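Local coordinates for protein S12 family peptidase (Streptomyces sp. 82F2, PDB 3WWX) that probably hydrolyses amide bonds next to D-amino acid residues, as a D-stereospecific serine amidohydrolase of the S12 family with a beta-lactamase-like fold, at residues Arg48-Ser53 with Ser227-Ser232; Thr57-Val62 with Thr161-Ala166; Arg176-Ala181 with Ala237-Ser242; Arg185-Lys188 with Ala194-Val197. All blocks are in the same frame, centred on the assembly; numbering follows the deposited sequence.

Interaction 1: residues Arg48-Ser53 with Ser227-Ser232; sequences RYRVGS and STLNPS
Arg50 reaches from the short strand 49-50 to Ser227, Leu229 and Pro231 in the loop that follows strand 224-225; it is the only residue of 48-53 that touches 227-232, chiefly through its guanidinium. In this serine beta-lactamase-like fold, the strand precedes helix 55-68 in the chain, and the loop passes near the ligand pocket: the side chain of Leu229 lies about 8 Å from the bound octane 1,8-diamine. Polar contact is concentrated on one backbone acceptor. Arg50 NH2 donates to Ser227 O at 2.8 Å with an N-H...O angle of 159°; the oxygen lies close to the guanidinium plane, and the nitrogen lies in the plane of the carbonyl. Arg50 NE adds a weak bond to the same Ser227 O at 3.3 Å, an uneven forked grip that should limit rotation of the guanidinium. The hydroxyl of Ser227 turns to Asp225 instead, and that of Thr228 to Tyr131. Apolar packing comes from the loop side. The Leu229 branch lies over one guanidinium face, nearer its margin than its centre, with CG 3.7 Å from Arg50 NE. Leu229 CG sits between its own backbone N and carbonyl carbon (chi1 58°), which lifts the isobutyl group over the arginine. The extended Arg50 chain and Leu229 run alongside one another head to tail, while Pro231 lies roughly perpendicular to the arginine. Further along the loop, Asn230 OD1 accepts from Ser232 N at 3.0 Å, an Asx turn, and also from Ser232 OG. Beside that turn, the Pro231 ring meets the arginine through CG, 3.8 Å from Arg50 NH1.

Interaction 2: residues Thr57-Val62 with Thr161-Ala166; sequences TFTATV and TNFVLA
Helices 57-62 and 161-166 run in broadly the same direction, their axes 42° apart and 10.2 Å from each other at closest approach, with Thr59 and Ala166 nearest by CA. Contact is made by small groups and one ring. Thr59 CG2 points across the gap and touches two residues a helical turn apart, Phe163 and Ala166; it stands 3.9 Å from Ala166 CB. Its placement follows from chi1 of -59°, which sets the methyl opposite the backbone N and swings OG1 back beside that N, where the hydroxyl bonds to Ala236 O instead of facing helix 161-166. Thr59 CG2 also lies 3.9 Å from Phe163 CD2, oblique to the ring, whereas Thr59 CB is near the ring plane at its edge. Both helices belong to the helical part of the beta-lactamase-like fold, and all four touching residues are buried. Ala60 completes the patch, its methyl carbon CB lying near the ring plane at the edge, 4.3 Å from Phe163 CE2. Leu102 of helix 98-102 packs against Phe163 and Ala166, and the His104 ring meets that of Phe163 at about 40°. Behind the interface, Thr61 folds its hydroxyl back onto its own helix: OG1 bonds to Thr57 O at 2.8 Å, from the face of the carbonyl plane opposite to the one approached by Thr61 N.

Interaction 3: residues Arg176-Ala181 with Ala237-Ser242; sequences RPYGKA and AGEMIS
Glu239 holds CG between its backbone N and carbonyl carbon (chi1 68°), and its chain then extends beyond CG toward Tyr178, whose own chi1 of 93° lies well away from a staggered value and carries the ring to meet it. The two side chains reach for each other across the gap and join the first turn of helix 178-187 to the loop leading into strand 241-242, within the beta-lactamase-like fold. One hydrogen bond carries the contact: Tyr178 OH donates to Glu239 OE2 at 2.7 Å. The acceptor lies at the ring edge, near the plane of the phenol, but the hydroxyl meets the carboxylate from above its plane. Ring and carboxylate planes stand 58° apart, so the flat groups neither stack nor share a plane. The other carboxylate oxygen, OE1, accepts from Gly199 N; each oxygen therefore has a partner, and the second bond should restrict the turning of the group about its last torsion. Together the two donors would be expected to stabilise the charged form of this buried glutamate. Thr59 of helix 55-68 and Ile170 of helix 160-174 pack against the tyrosine side chain, while Val197 and Pro198 touch that of Glu239. Besides the bonded oxygen, the carboxylate stem comes close as well, with Glu239 CG 3.3 Å from Tyr178 OH.

Interaction 4: residues Arg185-Lys188 with Ala194-Val197; sequences RIIK and ATTV
Ile187 of helix 178-187 packs against Thr195 and Val197 with its methyl-bearing branches. No hydrogen bond links the two segments. Both branches meet the backbone at Thr195 O, Ile187 CG2 at 3.7 Å and CD1 at 3.8 Å. Ile187 CD1 is also 4.0 Å from Thr195 CG2, and it alone goes on to Val197, 4.0 Å from Val197 CG2. The terminal methyl thus bridges residues two apart in the extended loop, and the isoleucine side chain lies at a slant to each of them. Chi1 of -66° sets CG1 beside the backbone N, opposite the carbonyl carbon, and CG2 opposite the N. Thr195 splits its side chain in a similar way. At chi1 -58° its methyl, CG2, takes the place opposite the backbone N and faces Ile187, while OG1 lies beside the N. That hydroxyl is hydrogen-bonded to Asp246 OD2 and to Ser242 OG, which restrains rotation about CA-CB and keeps the methyl toward the isoleucine. Asp246 OD2 also accepts from Ala194 N, so one carboxylate oxygen holds both the backbone and a side chain of the loop. Farther out, Val182 packs on Ile187 and Val197, and Tyr178 also touches Val197. Within the beta-lactamase-like fold, the contact closes a tight return after the helix, which has a pi-type turn at 185-187: the chain comes back along helix 178-187, with helix 55-68 packed on Ile186 and strand 241-242 bonded to the loop through Thr196.

In the fold
From the N terminus, strand 49-50 opens the loop that interaction 1 closes at 227-232, a span that holds both interaction 2 and interaction 4. Helix 55-68 follows, and interaction 2 closes its loop on helix 160-174. Interaction 3 begins only after that, at helix 178-187, and closes at 237-242 beyond the end of interaction 1; these two loops therefore cross, and strands 49-50 and 241-242 pair in a two-stranded antiparallel sheet. Interaction 4, a short return after helix 178-187, nests inside interaction 3. Phe58 packs on Met240 and Thr61 on Ile186, tying helix 55-68 to interactions 3 and 4.

Interaction 1: residues Arg48-Ser53 with Ser227-Ser232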
loop_
_atom_site.group_PDB
_atom_site.type_symbol
_atom_site.label_atom_id
_atom_site.label_comp_id
_atom_site.label_asym_id
_atom_site.label_seq_id
_atom_site.Cartn_x
_atom_site.Cartn_y
_atom_site.Cartn_z
ATOM N N ARG A 48 -9.746 9.506 -8.872
ATOM C CA ARG A 48 -8.455 9.364 -8.218
ATOM C C ARG A 48 -8.700 9.235 -6.728
ATOM O O ARG A 48 -9.630 9.838 -6.181
ATOM C CB ARG A 48 -7.576 10.577 -8.553
ATOM C CG ARG A 48 -7.306 10.672 -10.065
ATOM C CD ARG A 48 -6.435 11.844 -10.542
ATOM N NE ARG A 48 -6.382 11.815 -12.000
ATOM C CZ ARG A 48 -5.658 12.625 -12.771
ATOM N NH1 ARG A 48 -4.888 13.539 -12.250
ATOM N NH2 ARG A 48 -5.704 12.494 -14.087
ATOM N N TYR A 49 -7.858 8.462 -6.065
ATOM C CA TYR A 49 -8.047 8.151 -4.659
ATOM C C TYR A 49 -6.716 7.898 -3.983
ATOM O O TYR A 49 -5.698 7.604 -4.627
ATOM C CB TYR A 49 -8.990 6.946 -4.497
ATOM C CG TYR A 49 -8.725 5.768 -5.428
ATOM C CD1 TYR A 49 -9.348 5.679 -6.653
ATOM C CD2 TYR A 49 -7.867 4.749 -5.070
ATOM C CE1 TYR A 49 -9.139 4.600 -7.494
ATOM C CE2 TYR A 49 -7.629 3.670 -5.918
ATOM C CZ TYR A 49 -8.277 3.597 -7.125
ATOM O OH TYR A 49 -8.076 2.505 -7.962
ATOM N N ARG A 50 -6.728 8.046 -2.668
ATOM C CA ARG A 50 -5.587 7.742 -1.826
ATOM C C ARG A 50 -5.404 6.240 -1.790
ATOM O O ARG A 50 -6.262 5.517 -1.260
ATOM C CB ARG A 50 -5.843 8.292 -0.426
ATOM C CG ARG A 50 -6.057 9.808 -0.402
ATOM C CD ARG A 50 -6.003 10.337 1.039
ATOM N NE ARG A 50 -6.399 11.745 1.095
ATOM C CZ ARG A 50 -5.612 12.755 0.739
ATOM N NH1 ARG A 50 -4.368 12.545 0.375
ATOM N NH2 ARG A 50 -6.072 13.993 0.765
ATOM N N VAL A 51 -4.308 5.739 -2.352
ATOM C CA VAL A 51 -4.119 4.287 -2.471
ATOM C C VAL A 51 -3.592 3.645 -1.190
ATOM O O VAL A 51 -3.436 2.420 -1.120
ATOM C CB VAL A 51 -3.214 3.928 -3.656
ATOM C CG1 VAL A 51 -3.698 4.606 -4.911
ATOM C CG2 VAL A 51 -1.758 4.299 -3.382
ATOM N N GLY A 52 -3.348 4.462 -0.175
ATOM C CA GLY A 52 -2.837 3.930 1.078
ATOM C C GLY A 52 -1.643 3.011 0.902
ATOM O O GLY A 52 -0.722 3.320 0.154
ATOM N N SER A 53 -1.708 1.872 1.585
ATOM C CA SER A 53 -0.648 0.878 1.698
ATOM C C SER A 53 -0.087 0.354 0.372
ATOM O O SER A 53 1.009 -0.216 0.326
ATOM C CB SER A 53 -1.237 -0.292 2.504
ATOM O OG SER A 53 -2.204 0.184 3.452
ATOM N N SER A 227 -11.867 13.692 2.952
ATOM C CA SER A 227 -11.179 13.782 1.669
ATOM C C SER A 227 -9.808 14.426 1.799
ATOM O O SER A 227 -8.835 13.942 1.213
ATOM C CB SER A 227 -12.032 14.548 0.655
ATOM O OG SER A 227 -13.328 13.967 0.514
ATOM N N THR A 228 -9.735 15.523 2.547
ATOM C CA THR A 228 -8.492 16.263 2.692
ATOM C C THR A 228 -7.777 15.940 4.005
ATOM O O THR A 228 -8.373 15.929 5.068
ATOM C CB THR A 228 -8.731 17.772 2.608
ATOM O OG1 THR A 228 -9.677 18.167 3.611
ATOM C CG2 THR A 228 -9.265 18.144 1.239
ATOM N N LEU A 229 -6.487 15.672 3.884
ATOM C CA LEU A 229 -5.622 15.352 5.026
ATOM C C LEU A 229 -4.177 15.473 4.555
ATOM O O LEU A 229 -3.900 15.355 3.362
ATOM C CB LEU A 229 -5.900 13.927 5.572
ATOM C CG LEU A 229 -5.748 12.740 4.602
ATOM C CD1 LEU A 229 -4.297 12.245 4.497
ATOM C CD2 LEU A 229 -6.665 11.614 5.029
ATOM N N ASN A 230 -3.277 15.701 5.504
ATOM C CA ASN A 230 -1.840 15.738 5.259
ATOM C C ASN A 230 -1.306 14.306 5.215
ATOM O O ASN A 230 -1.325 13.615 6.233
ATOM C CB ASN A 230 -1.159 16.535 6.374
ATOM C CG ASN A 230 0.322 16.751 6.143
ATOM O OD1 ASN A 230 1.045 15.870 5.647
ATOM N ND2 ASN A 230 0.803 17.931 6.528
ATOM N N PRO A 231 -0.857 13.835 4.033
ATOM C CA PRO A 231 -0.509 12.416 3.890
ATOM C C PRO A 231 0.802 12.010 4.533
ATOM O O PRO A 231 1.165 10.819 4.434
ATOM C CB PRO A 231 -0.402 12.226 2.369
ATOM C CG PRO A 231 -0.956 13.430 1.763
ATOM C CD PRO A 231 -0.847 14.530 2.737
ATOM N N SER A 232 1.490 12.950 5.187
ATOM C CA SER A 232 2.728 12.600 5.878
ATOM C C SER A 232 2.510 11.639 7.043
ATOM O O SER A 232 3.475 11.066 7.540
ATOM C CB SER A 232 3.469 13.862 6.317
ATOM O OG SER A 232 2.752 14.561 7.315
#

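Interaction 2: residues Thr57-Val62 with Thr161-Ala166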
loop_
_atom_site.group_PDB
_atom_site.type_symbol
_atom_site.label_atom_id
_atom_site.label_comp_id
_atom_site.label_asym_id
_atom_site.label_seq_id
_atom_site.Cartn_x
_atom_site.Cartn_y
_atom_site.Cartn_z
ATOM N N THR A 57 4.368 -0.954 -2.391
ATOM C CA THR A 57 4.941 -1.655 -3.532
ATOM C C THR A 57 5.879 -0.734 -4.311
ATOM O O THR A 57 6.921 -1.176 -4.812
ATOM C CB THR A 57 3.852 -2.188 -4.454
ATOM O OG1 THR A 57 2.875 -2.893 -3.690
ATOM C CG2 THR A 57 4.459 -3.117 -5.487
ATOM N N PHE A 58 5.519 0.546 -4.410
ATOM C CA PHE A 58 6.385 1.523 -5.067
ATOM C C PHE A 58 7.697 1.676 -4.295
ATOM O O PHE A 58 8.784 1.659 -4.865
ATOM C CB PHE A 58 5.684 2.873 -5.200
ATOM C CG PHE A 58 4.530 2.866 -6.170
ATOM C CD1 PHE A 58 3.265 2.470 -5.755
ATOM C CD2 PHE A 58 4.695 3.263 -7.481
ATOM C CE1 PHE A 58 2.182 2.463 -6.629
ATOM C CE2 PHE A 58 3.603 3.244 -8.368
ATOM C CZ PHE A 58 2.359 2.859 -7.938
ATOM N N THR A 59 7.603 1.830 -2.986
ATOM C CA THR A 59 8.781 1.948 -2.147
ATOM C C THR A 59 9.718 0.749 -2.282
ATOM O O THR A 59 10.946 0.917 -2.455
ATOM C CB THR A 59 8.326 2.140 -0.689
ATOM O OG1 THR A 59 7.522 3.322 -0.636
ATOM C CG2 THR A 59 9.495 2.251 0.270
ATOM N N ALA A 60 9.154 -0.461 -2.232
ATOM C CA ALA A 60 9.960 -1.681 -2.390
ATOM C C ALA A 60 10.602 -1.762 -3.764
ATOM O O ALA A 60 11.752 -2.183 -3.886
ATOM C CB ALA A 60 9.129 -2.914 -2.128
ATOM N N THR A 61 9.872 -1.371 -4.794
ATOM C CA THR A 61 10.407 -1.416 -6.160
ATOM C C THR A 61 11.650 -0.541 -6.276
ATOM O O THR A 61 12.643 -0.945 -6.861
ATOM C CB THR A 61 9.346 -0.983 -7.184
ATOM O OG1 THR A 61 8.256 -1.912 -7.157
ATOM C CG2 THR A 61 9.916 -0.976 -8.613
ATOM N N VAL A 62 11.609 0.642 -5.699
ATOM C CA VAL A 62 12.773 1.532 -5.753
ATOM C C VAL A 62 13.969 0.878 -5.081
ATOM O O VAL A 62 15.076 0.891 -5.623
ATOM C CB VAL A 62 12.469 2.884 -5.104
ATOM C CG1 VAL A 62 13.743 3.703 -4.925
ATOM C CG2 VAL A 62 11.455 3.634 -5.929
ATOM N N THR A 161 5.900 1.256 10.280
ATOM C CA THR A 161 7.229 1.801 10.556
ATOM C C THR A 161 8.250 1.197 9.612
ATOM O O THR A 161 9.213 1.861 9.216
ATOM C CB THR A 161 7.664 1.503 11.993
ATOM O OG1 THR A 161 6.559 1.762 12.864
ATOM C CG2 THR A 161 8.837 2.399 12.388
ATOM N N ASN A 162 8.038 -0.045 9.215
ATOM C CA ASN A 162 8.985 -0.698 8.320
ATOM C C ASN A 162 9.170 0.069 7.039
ATOM O O ASN A 162 10.299 0.167 6.555
ATOM C CB ASN A 162 8.534 -2.106 7.993
ATOM C CG ASN A 162 8.795 -3.066 9.126
ATOM O OD1 ASN A 162 9.778 -2.913 9.852
ATOM N ND2 ASN A 162 7.942 -4.059 9.278
ATOM N N PHE A 163 8.089 0.624 6.490
ATOM C CA PHE A 163 8.189 1.321 5.209
ATOM C C PHE A 163 8.530 2.789 5.340
ATOM O O PHE A 163 9.112 3.349 4.420
ATOM C CB PHE A 163 6.976 1.045 4.332
ATOM C CG PHE A 163 7.100 -0.274 3.608
ATOM C CD1 PHE A 163 6.967 -1.473 4.301
ATOM C CD2 PHE A 163 7.388 -0.322 2.261
ATOM C CE1 PHE A 163 7.138 -2.686 3.675
ATOM C CE2 PHE A 163 7.549 -1.549 1.624
ATOM C CZ PHE A 163 7.418 -2.730 2.331
ATOM N N VAL A 164 8.250 3.412 6.480
ATOM C CA VAL A 164 8.844 4.715 6.753
ATOM C C VAL A 164 10.380 4.601 6.822
ATOM O O VAL A 164 11.092 5.413 6.220
ATOM C CB VAL A 164 8.243 5.340 8.021
ATOM C CG1 VAL A 164 8.926 6.653 8.357
ATOM C CG2 VAL A 164 6.750 5.555 7.815
ATOM N N LEU A 165 10.888 3.606 7.534
ATOM C CA LEU A 165 12.328 3.325 7.550
ATOM C C LEU A 165 12.844 3.044 6.136
ATOM O O LEU A 165 13.888 3.561 5.742
ATOM C CB LEU A 165 12.609 2.145 8.475
ATOM C CG LEU A 165 12.428 2.486 9.954
ATOM C CD1 LEU A 165 12.338 1.253 10.781
ATOM C CD2 LEU A 165 13.560 3.407 10.437
ATOM N N ALA A 166 12.116 2.248 5.354
ATOM C CA ALA A 166 12.564 1.937 3.999
ATOM C C ALA A 166 12.712 3.221 3.171
ATOM O O ALA A 166 13.666 3.372 2.394
ATOM C CB ALA A 166 11.607 0.976 3.347
#

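Interaction 3: residues Arg176-Ala181 with Ala237-Ser242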
loop_
_atom_site.group_PDB
_atom_site.type_symbol
_atom_site.label_atom_id
_atom_site.label_comp_id
_atom_site.label_asym_id
_atom_site.label_seq_id
_atom_site.Cartn_x
_atom_site.Cartn_y
_atom_site.Cartn_z
ATOM N N ARG A 176 18.355 12.107 -2.043
ATOM C CA ARG A 176 17.169 12.917 -2.317
ATOM C C ARG A 176 15.952 12.273 -1.639
ATOM O O ARG A 176 15.979 11.090 -1.351
ATOM C CB ARG A 176 16.892 12.988 -3.817
ATOM C CG ARG A 176 18.025 13.546 -4.690
ATOM C CD ARG A 176 17.539 13.760 -6.110
ATOM N NE ARG A 176 16.673 14.931 -6.215
ATOM C CZ ARG A 176 15.880 15.202 -7.252
ATOM N NH1 ARG A 176 15.818 14.379 -8.294
ATOM N NH2 ARG A 176 15.137 16.302 -7.237
ATOM N N PRO A 177 14.891 13.057 -1.400
ATOM C CA PRO A 177 13.690 12.465 -0.801
ATOM C C PRO A 177 13.161 11.285 -1.616
ATOM O O PRO A 177 13.276 11.266 -2.847
ATOM C CB PRO A 177 12.705 13.631 -0.790
ATOM C CG PRO A 177 13.586 14.863 -0.742
ATOM C CD PRO A 177 14.720 14.500 -1.643
ATOM N N TYR A 178 12.604 10.291 -0.930
ATOM C CA TYR A 178 12.247 9.036 -1.591
ATOM C C TYR A 178 11.218 9.255 -2.711
ATOM O O TYR A 178 11.209 8.516 -3.705
ATOM C CB TYR A 178 11.746 7.989 -0.570
ATOM C CG TYR A 178 10.260 8.010 -0.427
ATOM C CD1 TYR A 178 9.642 8.933 0.372
ATOM C CD2 TYR A 178 9.468 7.141 -1.173
ATOM C CE1 TYR A 178 8.233 9.005 0.448
ATOM C CE2 TYR A 178 8.084 7.189 -1.096
ATOM C CZ TYR A 178 7.484 8.122 -0.287
ATOM O OH TYR A 178 6.112 8.158 -0.242
ATOM N N GLY A 179 10.355 10.256 -2.569
ATOM C CA GLY A 179 9.325 10.523 -3.560
ATOM C C GLY A 179 9.916 10.837 -4.921
ATOM O O GLY A 179 9.328 10.525 -5.949
ATOM N N LYS A 180 11.068 11.488 -4.926
ATOM C CA LYS A 180 11.717 11.817 -6.193
ATOM C C LYS A 180 12.137 10.535 -6.908
ATOM O O LYS A 180 12.069 10.453 -8.135
ATOM C CB LYS A 180 12.928 12.729 -5.969
ATOM C CG LYS A 180 12.614 14.047 -5.322
ATOM C CD LYS A 180 11.764 14.959 -6.196
ATOM C CE LYS A 180 11.608 16.340 -5.558
ATOM N NZ LYS A 180 10.877 16.274 -4.256
ATOM N N ALA A 181 12.527 9.513 -6.154
ATOM C CA ALA A 181 12.908 8.232 -6.744
ATOM C C ALA A 181 11.678 7.534 -7.343
ATOM O O ALA A 181 11.717 6.991 -8.447
ATOM C CB ALA A 181 13.581 7.333 -5.706
ATOM N N ALA A 237 4.979 4.599 3.497
ATOM C CA ALA A 237 4.119 3.477 3.825
ATOM C C ALA A 237 2.716 3.620 3.242
ATOM O O ALA A 237 1.955 2.668 3.247
ATOM C CB ALA A 237 4.025 3.336 5.329
ATOM N N GLY A 238 2.347 4.805 2.759
ATOM C CA GLY A 238 0.978 4.961 2.292
ATOM C C GLY A 238 0.454 6.257 1.712
ATOM O O GLY A 238 -0.764 6.385 1.623
ATOM N N GLU A 239 1.299 7.193 1.277
ATOM C CA GLU A 239 0.810 8.522 0.899
ATOM C C GLU A 239 0.274 8.690 -0.524
ATOM O O GLU A 239 -0.308 9.735 -0.815
ATOM C CB GLU A 239 1.936 9.556 1.046
ATOM C CG GLU A 239 3.094 9.422 0.071
ATOM C CD GLU A 239 3.963 10.651 0.097
ATOM O OE1 GLU A 239 3.475 11.690 -0.370
ATOM O OE2 GLU A 239 5.109 10.548 0.579
ATOM N N MET A 240 0.526 7.736 -1.426
ATOM C CA MET A 240 0.299 8.022 -2.852
ATOM C C MET A 240 -1.170 8.164 -3.249
ATOM O O MET A 240 -2.062 7.623 -2.601
ATOM C CB MET A 240 1.018 6.996 -3.721
ATOM C CG MET A 240 2.524 7.163 -3.624
ATOM S SD MET A 240 3.468 5.939 -4.531
ATOM C CE MET A 240 2.913 6.288 -6.210
ATOM N N ILE A 241 -1.393 8.894 -4.339
ATOM C CA ILE A 241 -2.703 9.048 -4.957
ATOM C C ILE A 241 -2.608 8.505 -6.366
ATOM O O ILE A 241 -1.602 8.727 -7.034
ATOM C CB ILE A 241 -3.148 10.532 -4.983
ATOM C CG1 ILE A 241 -3.201 11.078 -3.545
ATOM C CG2 ILE A 241 -4.508 10.685 -5.677
ATOM C CD1 ILE A 241 -3.383 12.619 -3.454
ATOM N N SER A 242 -3.624 7.768 -6.815
ATOM C CA SER A 242 -3.617 7.219 -8.164
ATOM C C SER A 242 -5.057 7.005 -8.629
ATOM O O SER A 242 -6.001 7.446 -8.005
ATOM C CB SER A 242 -2.797 5.923 -8.207
ATOM O OG SER A 242 -2.533 5.518 -9.542
#

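Interaction 4: residues Arg185-Lys188 with Ala194-Val197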
loop_
_atom_site.group_PDB
_atom_site.type_symbol
_atom_site.label_atom_id
_atom_site.label_comp_id
_atom_site.label_asym_id
_atom_site.label_seq_id
_atom_site.Cartn_x
_atom_site.Cartn_y
_atom_site.Cartn_z
ATOM N N ARG A 185 11.784 6.958 -11.312
ATOM C CA ARG A 185 11.989 5.562 -11.665
ATOM C C ARG A 185 10.719 4.827 -12.061
ATOM O O ARG A 185 10.792 3.789 -12.701
ATOM C CB ARG A 185 12.623 4.816 -10.498
ATOM C CG ARG A 185 14.020 5.290 -10.168
ATOM C CD ARG A 185 14.520 4.749 -8.837
ATOM N NE ARG A 185 15.923 5.100 -8.673
ATOM C CZ ARG A 185 16.928 4.360 -9.129
ATOM N NH1 ARG A 185 16.702 3.191 -9.715
ATOM N NH2 ARG A 185 18.177 4.789 -8.973
ATOM N N ILE A 186 9.564 5.332 -11.641
ATOM C CA ILE A 186 8.313 4.613 -11.868
ATOM C C ILE A 186 7.252 5.473 -12.544
ATOM O O ILE A 186 6.752 5.101 -13.598
ATOM C CB ILE A 186 7.748 3.982 -10.556
ATOM C CG1 ILE A 186 8.797 3.077 -9.901
ATOM C CG2 ILE A 186 6.478 3.182 -10.848
ATOM C CD1 ILE A 186 8.432 2.584 -8.493
ATOM N N ILE A 187 6.839 6.575 -11.915
ATOM C CA ILE A 187 5.757 7.380 -12.445
ATOM C C ILE A 187 6.071 7.899 -13.851
ATOM O O ILE A 187 5.254 7.784 -14.762
ATOM C CB ILE A 187 5.413 8.518 -11.465
ATOM C CG1 ILE A 187 4.837 7.911 -10.186
ATOM C CG2 ILE A 187 4.418 9.502 -12.068
ATOM C CD1 ILE A 187 4.649 8.904 -9.053
ATOM N N LYS A 188 7.253 8.461 -14.030
ATOM C CA LYS A 188 7.582 9.043 -15.332
ATOM C C LYS A 188 7.794 7.983 -16.426
ATOM O O LYS A 188 7.176 8.078 -17.496
ATOM C CB LYS A 188 8.765 10.003 -15.211
ATOM C CG LYS A 188 8.417 11.301 -14.501
ATOM C CD LYS A 188 9.665 12.159 -14.278
ATOM C CE LYS A 188 9.380 13.339 -13.369
ATOM N NZ LYS A 188 8.272 14.175 -13.901
ATOM N N ALA A 194 -1.917 9.994 -13.659
ATOM C CA ALA A 194 -2.889 10.221 -12.592
ATOM C C ALA A 194 -2.299 9.870 -11.220
ATOM O O ALA A 194 -3.032 9.810 -10.230
ATOM C CB ALA A 194 -4.139 9.377 -12.831
ATOM N N THR A 195 -0.991 9.661 -11.163
ATOM C CA THR A 195 -0.325 9.155 -9.964
ATOM C C THR A 195 0.633 10.182 -9.382
ATOM O O THR A 195 1.487 10.717 -10.104
ATOM C CB THR A 195 0.438 7.862 -10.297
ATOM O OG1 THR A 195 -0.490 6.909 -10.823
ATOM C CG2 THR A 195 1.047 7.248 -9.059
ATOM N N THR A 196 0.479 10.459 -8.085
ATOM C CA THR A 196 1.273 11.478 -7.428
ATOM C C THR A 196 1.719 11.050 -6.034
ATOM O O THR A 196 1.148 10.137 -5.410
ATOM C CB THR A 196 0.512 12.813 -7.319
ATOM O OG1 THR A 196 -0.690 12.613 -6.584
ATOM C CG2 THR A 196 0.159 13.376 -8.688
ATOM N N VAL A 197 2.799 11.687 -5.588
ATOM C CA VAL A 197 3.360 11.529 -4.253
ATOM C C VAL A 197 3.178 12.905 -3.619
ATOM O O VAL A 197 3.997 13.806 -3.825
ATOM C CB VAL A 197 4.858 11.152 -4.308
ATOM C CG1 VAL A 197 5.375 10.810 -2.943
ATOM C CG2 VAL A 197 5.085 9.990 -5.274
#